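Local atomic coordinates of phosphate-binding protein (Xanthomonas axonopodis pv. citri, PDB entry 5UB3), a protein that probably acts as a periplasmic ligand-binding receptor of the phosphonate-binding family, paired with a diguanylate cyclase, and binds chloride in this crystal form. Residues A[95-100]-A[176-181]; A[103-108]-A[201-206]. All coordinates share one frame; numbering follows the deposited sequence.

Contact 1 of 2, residues A[95-100]-A[176-181]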
loop_
_atom_site.group_PDB
_atom_site.type_symbol
_atom_site.label_atom_id
_atom_site.label_comp_id
_atom_site.label_asym_id
_atom_site.label_seq_id
_atom_site.Cartn_x
_atom_site.Cartn_y
_atom_site.Cartn_z
ATOM N N THR A 95 -4.904 -2.973 9.419
ATOM C CA THR A 95 -6.235 -2.744 8.872
ATOM C C THR A 95 -7.253 -2.729 9.990
ATOM O O THR A 95 -7.157 -3.517 10.935
ATOM C CB THR A 95 -6.538 -3.734 7.763
ATOM O OG1 THR A 95 -5.748 -3.354 6.623
ATOM C CG2 THR A 95 -8.012 -3.658 7.387
ATOM N N LEU A 96 -8.178 -1.786 9.900
ATOM C CA LEU A 96 -9.356 -1.814 10.730
ATOM C C LEU A 96 -10.605 -1.963 9.894
ATOM O O LEU A 96 -10.692 -1.501 8.737
ATOM C CB LEU A 96 -9.401 -0.618 11.652
ATOM C CG LEU A 96 -9.177 0.793 11.166
ATOM C CD1 LEU A 96 -10.430 1.166 10.419
ATOM C CD2 LEU A 96 -8.888 1.806 12.294
ATOM N N PHE A 97 -11.551 -2.681 10.449
ATOM C CA PHE A 97 -12.846 -2.834 9.804
ATOM C C PHE A 97 -13.760 -1.953 10.586
ATOM O O PHE A 97 -13.749 -1.986 11.806
ATOM C CB PHE A 97 -13.328 -4.257 9.888
ATOM C CG PHE A 97 -12.561 -5.229 9.023
ATOM C CD1 PHE A 97 -11.309 -5.655 9.398
ATOM C CD2 PHE A 97 -13.120 -5.743 7.879
ATOM C CE1 PHE A 97 -10.617 -6.564 8.628
ATOM C CE2 PHE A 97 -12.439 -6.640 7.089
ATOM C CZ PHE A 97 -11.188 -7.079 7.485
ATOM N N PHE A 98 -14.599 -1.189 9.912
ATOM C CA PHE A 98 -15.495 -0.335 10.620
ATOM C C PHE A 98 -16.891 -0.377 10.019
ATOM O O PHE A 98 -17.066 -0.688 8.842
ATOM C CB PHE A 98 -14.957 1.088 10.636
ATOM C CG PHE A 98 -14.913 1.714 9.300
ATOM C CD1 PHE A 98 -13.786 1.555 8.491
ATOM C CD2 PHE A 98 -16.016 2.441 8.808
ATOM C CE1 PHE A 98 -13.752 2.102 7.223
ATOM C CE2 PHE A 98 -15.983 2.996 7.561
ATOM C CZ PHE A 98 -14.864 2.825 6.756
ATOM N N VAL A 99 -17.860 -0.062 10.848
ATOM C CA VAL A 99 -19.264 0.053 10.446
ATOM C C VAL A 99 -19.925 1.297 10.975
ATOM O O VAL A 99 -19.396 1.970 11.865
ATOM C CB VAL A 99 -20.086 -1.095 11.015
ATOM C CG1 VAL A 99 -19.517 -2.421 10.530
ATOM C CG2 VAL A 99 -20.161 -1.036 12.544
ATOM N N ARG A 100 -21.130 1.546 10.491
ATOM C CA ARG A 100 -21.969 2.526 11.179
ATOM C C ARG A 100 -22.263 2.084 12.602
ATOM O O ARG A 100 -22.417 0.902 12.897
ATOM C CB ARG A 100 -23.264 2.771 10.436
ATOM C CG ARG A 100 -23.028 3.541 9.147
ATOM C CD ARG A 100 -24.352 4.030 8.621
ATOM N NE ARG A 100 -25.059 4.798 9.652
ATOM C CZ ARG A 100 -25.023 6.125 9.815
ATOM N NH1 ARG A 100 -24.329 6.930 8.988
ATOM N NH2 ARG A 100 -25.752 6.658 10.809
ATOM N N ILE A 176 -23.048 0.192 1.871
ATOM C CA ILE A 176 -22.205 -0.976 2.140
ATOM C C ILE A 176 -22.084 -1.073 3.657
ATOM O O ILE A 176 -22.034 -0.047 4.311
ATOM C CB ILE A 176 -20.835 -0.795 1.451
ATOM C CG1 ILE A 176 -21.024 -0.681 -0.069
ATOM C CG2 ILE A 176 -19.905 -1.978 1.736
ATOM C CD1 ILE A 176 -19.730 -0.510 -0.873
ATOM N N ASP A 177 -22.101 -2.283 4.207
ATOM C CA ASP A 177 -22.177 -2.462 5.619
ATOM C C ASP A 177 -20.836 -2.186 6.326
ATOM O O ASP A 177 -20.808 -1.639 7.430
ATOM C CB ASP A 177 -22.605 -3.884 5.943
ATOM C CG ASP A 177 -23.941 -4.266 5.293
ATOM O OD1 ASP A 177 -24.895 -3.529 5.455
ATOM O OD2 ASP A 177 -24.013 -5.306 4.618
ATOM N N VAL A 178 -19.752 -2.594 5.703
ATOM C CA VAL A 178 -18.444 -2.578 6.384
ATOM C C VAL A 178 -17.397 -1.960 5.510
ATOM O O VAL A 178 -17.412 -2.099 4.278
ATOM C CB VAL A 178 -18.000 -3.985 6.844
ATOM C CG1 VAL A 178 -16.741 -3.915 7.673
ATOM C CG2 VAL A 178 -19.083 -4.776 7.565
ATOM N N GLY A 179 -16.452 -1.246 6.144
ATOM C CA GLY A 179 -15.368 -0.674 5.423
ATOM C C GLY A 179 -14.043 -1.148 5.973
ATOM O O GLY A 179 -13.991 -1.517 7.134
ATOM N N ALA A 180 -13.009 -1.194 5.119
ATOM C CA ALA A 180 -11.658 -1.524 5.579
ATOM C C ALA A 180 -10.751 -0.374 5.206
ATOM O O ALA A 180 -10.776 0.080 4.103
ATOM C CB ALA A 180 -11.167 -2.803 4.990
ATOM N N LEU A 181 -9.996 0.119 6.185
ATOM C CA LEU A 181 -8.950 1.141 5.956
ATOM C C LEU A 181 -7.789 0.882 6.914
ATOM O O LEU A 181 -7.984 0.143 7.897
ATOM C CB LEU A 181 -9.503 2.489 6.282
ATOM C CG LEU A 181 -10.526 3.132 5.368
ATOM C CD1 LEU A 181 -10.953 4.453 5.973
ATOM C CD2 LEU A 181 -9.954 3.400 4.006
HETATM O O HOH W 1 -22.602 0.064 8.566
#

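Contact 2 of 2, residues A[103-108]-A[201-206]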
loop_
_atom_site.group_PDB
_atom_site.type_symbol
_atom_site.label_atom_id
_atom_site.label_comp_id
_atom_site.label_asym_id
_atom_site.label_seq_id
_atom_site.Cartn_x
_atom_site.Cartn_y
_atom_site.Cartn_z
ATOM N N SER A 103 -25.226 -0.007 13.085
ATOM C CA SER A 103 -25.197 -1.321 12.437
ATOM C C SER A 103 -25.366 -2.386 13.495
ATOM O O SER A 103 -24.946 -2.228 14.614
ATOM C CB SER A 103 -23.801 -1.560 11.786
ATOM O OG SER A 103 -23.646 -2.891 11.294
ATOM N N PRO A 104 -25.900 -3.508 13.132
ATOM C CA PRO A 104 -25.919 -4.591 14.072
ATOM C C PRO A 104 -24.637 -5.463 14.063
ATOM O O PRO A 104 -24.575 -6.470 14.788
ATOM C CB PRO A 104 -27.067 -5.413 13.548
ATOM C CG PRO A 104 -26.894 -5.302 12.071
ATOM C CD PRO A 104 -26.599 -3.854 11.879
ATOM N N ILE A 105 -23.638 -5.082 13.269
ATOM C CA ILE A 105 -22.355 -5.810 13.224
ATOM C C ILE A 105 -21.420 -5.386 14.392
ATOM O O ILE A 105 -21.058 -4.204 14.499
ATOM C CB ILE A 105 -21.650 -5.483 11.903
ATOM C CG1 ILE A 105 -22.480 -5.975 10.707
ATOM C CG2 ILE A 105 -20.238 -6.068 11.914
ATOM C CD1 ILE A 105 -22.122 -5.320 9.375
ATOM N N HIS A 106 -20.980 -6.354 15.204
ATOM C CA HIS A 106 -20.028 -6.083 16.277
ATOM C C HIS A 106 -18.681 -6.769 16.170
ATOM O O HIS A 106 -17.799 -6.448 16.930
ATOM C CB HIS A 106 -20.667 -6.377 17.633
ATOM C CG HIS A 106 -21.709 -5.375 17.967
ATOM N ND1 HIS A 106 -23.004 -5.477 17.488
ATOM C CD2 HIS A 106 -21.624 -4.182 18.597
ATOM C CE1 HIS A 106 -23.692 -4.420 17.875
ATOM N NE2 HIS A 106 -22.872 -3.611 18.533
ATOM N N SER A 107 -18.510 -7.668 15.209
ATOM C CA SER A 107 -17.288 -8.416 15.145
ATOM C C SER A 107 -17.070 -8.767 13.705
ATOM O O SER A 107 -18.007 -8.808 12.926
ATOM C CB SER A 107 -17.411 -9.729 15.949
ATOM O OG SER A 107 -18.358 -10.566 15.332
ATOM N N LEU A 108 -15.859 -9.159 13.394
ATOM C CA LEU A 108 -15.574 -9.696 12.053
ATOM C C LEU A 108 -16.477 -10.843 11.585
ATOM O O LEU A 108 -16.910 -10.880 10.386
ATOM C CB LEU A 108 -14.099 -10.135 11.963
ATOM C CG LEU A 108 -13.640 -10.320 10.516
ATOM C CD1 LEU A 108 -13.427 -9.001 9.774
ATOM C CD2 LEU A 108 -12.405 -11.211 10.591
ATOM N N ARG A 201 -17.989 2.861 14.129
ATOM C CA ARG A 201 -17.438 2.066 15.175
ATOM C C ARG A 201 -16.434 1.086 14.515
ATOM O O ARG A 201 -16.737 0.435 13.489
ATOM C CB ARG A 201 -18.619 1.318 15.799
ATOM C CG ARG A 201 -18.315 0.277 16.840
ATOM C CD ARG A 201 -19.571 0.005 17.693
ATOM N NE ARG A 201 -20.800 -0.178 16.892
ATOM C CZ ARG A 201 -21.068 -1.267 16.213
ATOM N NH1 ARG A 201 -20.199 -2.266 16.222
ATOM N NH2 ARG A 201 -22.191 -1.356 15.499
ATOM N N ILE A 202 -15.280 0.909 15.156
ATOM C CA ILE A 202 -14.333 -0.135 14.742
ATOM C C ILE A 202 -14.757 -1.511 15.255
ATOM O O ILE A 202 -14.993 -1.687 16.435
ATOM C CB ILE A 202 -12.917 0.220 15.190
ATOM C CG1 ILE A 202 -12.504 1.555 14.521
ATOM C CG2 ILE A 202 -11.969 -0.901 14.850
ATOM C CD1 ILE A 202 -11.414 2.245 15.287
ATOM N N VAL A 203 -14.896 -2.487 14.355
ATOM C CA VAL A 203 -15.301 -3.829 14.755
ATOM C C VAL A 203 -14.184 -4.870 14.763
ATOM O O VAL A 203 -14.365 -5.940 15.322
ATOM C CB VAL A 203 -16.550 -4.342 13.956
ATOM C CG1 VAL A 203 -17.713 -3.433 14.257
ATOM C CG2 VAL A 203 -16.296 -4.456 12.460
ATOM N N HIS A 204 -13.038 -4.574 14.154
ATOM C CA HIS A 204 -11.977 -5.543 14.107
ATOM C C HIS A 204 -10.689 -4.852 13.709
ATOM O O HIS A 204 -10.692 -3.880 12.919
ATOM C CB HIS A 204 -12.287 -6.602 13.092
ATOM C CG HIS A 204 -11.290 -7.705 13.075
ATOM N ND1 HIS A 204 -11.356 -8.772 13.946
ATOM C CD2 HIS A 204 -10.155 -7.878 12.351
ATOM C CE1 HIS A 204 -10.343 -9.589 13.716
ATOM N NE2 HIS A 204 -9.582 -9.055 12.779
ATOM N N ARG A 205 -9.600 -5.392 14.210
ATOM C CA ARG A 205 -8.258 -4.890 13.859
ATOM C C ARG A 205 -7.407 -6.055 13.460
ATOM O O ARG A 205 -7.472 -7.057 14.139
ATOM C CB ARG A 205 -7.616 -4.165 15.084
ATOM C CG ARG A 205 -8.288 -2.859 15.443
ATOM C CD ARG A 205 -7.621 -2.142 16.612
ATOM N NE ARG A 205 -8.229 -0.816 16.833
ATOM C CZ ARG A 205 -7.676 0.390 16.549
ATOM N NH1 ARG A 205 -6.457 0.523 16.052
ATOM N NH2 ARG A 205 -8.347 1.520 16.822
ATOM N N THR A 206 -6.599 -5.922 12.389
ATOM C CA THR A 206 -5.641 -6.932 12.042
ATOM C C THR A 206 -4.352 -6.699 12.810
ATOM O O THR A 206 -4.180 -5.668 13.458
ATOM C CB THR A 206 -5.321 -6.960 10.519
ATOM O OG1 THR A 206 -4.548 -5.815 10.147
ATOM C CG2 THR A 206 -6.627 -7.011 9.684
HETATM O O HOH W 2 -13.777 -8.774 15.293
#

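Contact 1 of 2, residues A[95-100]-A[176-181]
Phe98 lies across Gly179 where two antiparallel strands, 95-100 and 178-181, run side by side. Its CG stands between the backbone N and the carbonyl carbon (chi1 66°), which swings the ring over the neighbouring strand. CB of Phe98 packs on Arg201 O of the other neighbouring strand. CG comes near the glycine carbonyl. CD1 of Phe98 then meets Gly179 O at 3.4 Å. CE1 of Phe98 lies 3.5 Å from Gly179 C and 3.9 Å from Leu181 CG. CZ at the tip sits by Gly179 CA. The alpha carbon of Gly179 lies over the ring face, 4.0 Å from the centroid of Phe98, as a CH-pi contact. Having no side chain, Gly179 lets the ring lie close on its backbone.

Leu96 pairs with Leu181, and Phe98 with Gly179, as hydrogen-bonded antiparallel pairs. The bond from Leu96 N to Leu181 O is short, 2.8 Å, and nearly straight. Gly179 N donates to Phe98 O, also at 2.8 Å and in the carbonyl plane. This ladder lies inside an alpha/beta lobe of the periplasmic binding protein fold, with strand 178-182 running between strands 92-100 and 115-118.

The ring of Phe98 and the side chain of Leu181 share a face with helix 164-172, and Trp186 and Phe200 also meet that ring. On the other face Phe97 meets Val178, and Pro130 of helix 124-136 touches both Phe97 and Ala180. Val178 CG1 reaches the edge of the Phe97 ring, 4.1 Å from its CD2. Val99 runs alongside Val178, with Val99 CG1 3.8 Å from Val178 CG2. At the end of the ladder one water accepts from Arg100 N and donates to Asp177 O.

Contact 2 of 2, residues A[103-108]-A[201-206]
The strand half of this contact contains a classic beta bulge, in which Val203 and His204 on strand 200-205 both face Phe97 of the neighbouring strand. The loop 103-108, which leads from strand 92-100 towards strand 115-118, crosses the face of the strand that bears Arg201, Val203 and His204, in a lobe of the periplasmic binding protein fold.

Arg201 reaches out to the loop. Its CG is anti to the backbone N (chi1 173°), and the chain bends at chi3, bringing the guanidinium edge to the loop carbonyls. NH1 of Arg201 donates to Ile105 O at 2.7 Å, in both the carbonyl and guanidinium planes. NH2 also bonds to Arg101 O. The carbonyl of Ile105 is thus held by both terminal nitrogens, NH1 firmly and NH2 weakly. Arg201 NE is buried here with no partner.

The His106 ring stacks on a face of the guanidinium, planes 13° apart, with CD2 of His106 3.4 Å from Arg201 NH1. An ST turn shapes the loop just before: Ile105 N donates to Ser103 OG at 2.9 Å. Val203 fills the middle of the contact, and its CG1 comes within 3.4 Å of Ile105 O.

At the far end Leu108 covers one face of the His204 ring, with Leu108 CD2 4.1 Å from the ring centroid and almost on its normal. Glu133 bonds to NE2 of this histidine and probably helps fix the turn of its ring. A water in the plane of the ring lies 2.8 Å from His204 ND1, accepts from Leu108 N and donates to Val203 O.

The two contacts lie in the same lobe, their centres about 7 Å apart, and meet through strand 92-100. In contact 1 that strand pairs with strand 178-182. Its opposite edge pairs with strand 200-205, which carries one half of contact 2. Backbone bonds from Arg201 N to Val99 O and from Val203 N to Phe97 O join them directly. Contact 1 is buried, and its chemistry is a regular backbone ladder with apolar packing on both faces. Contact 2 is only partly buried. It has no ladder between its segments and mixes charged and polar side chains, loop carbonyls and a bridging water with apolar contacts of Val203 and Leu108.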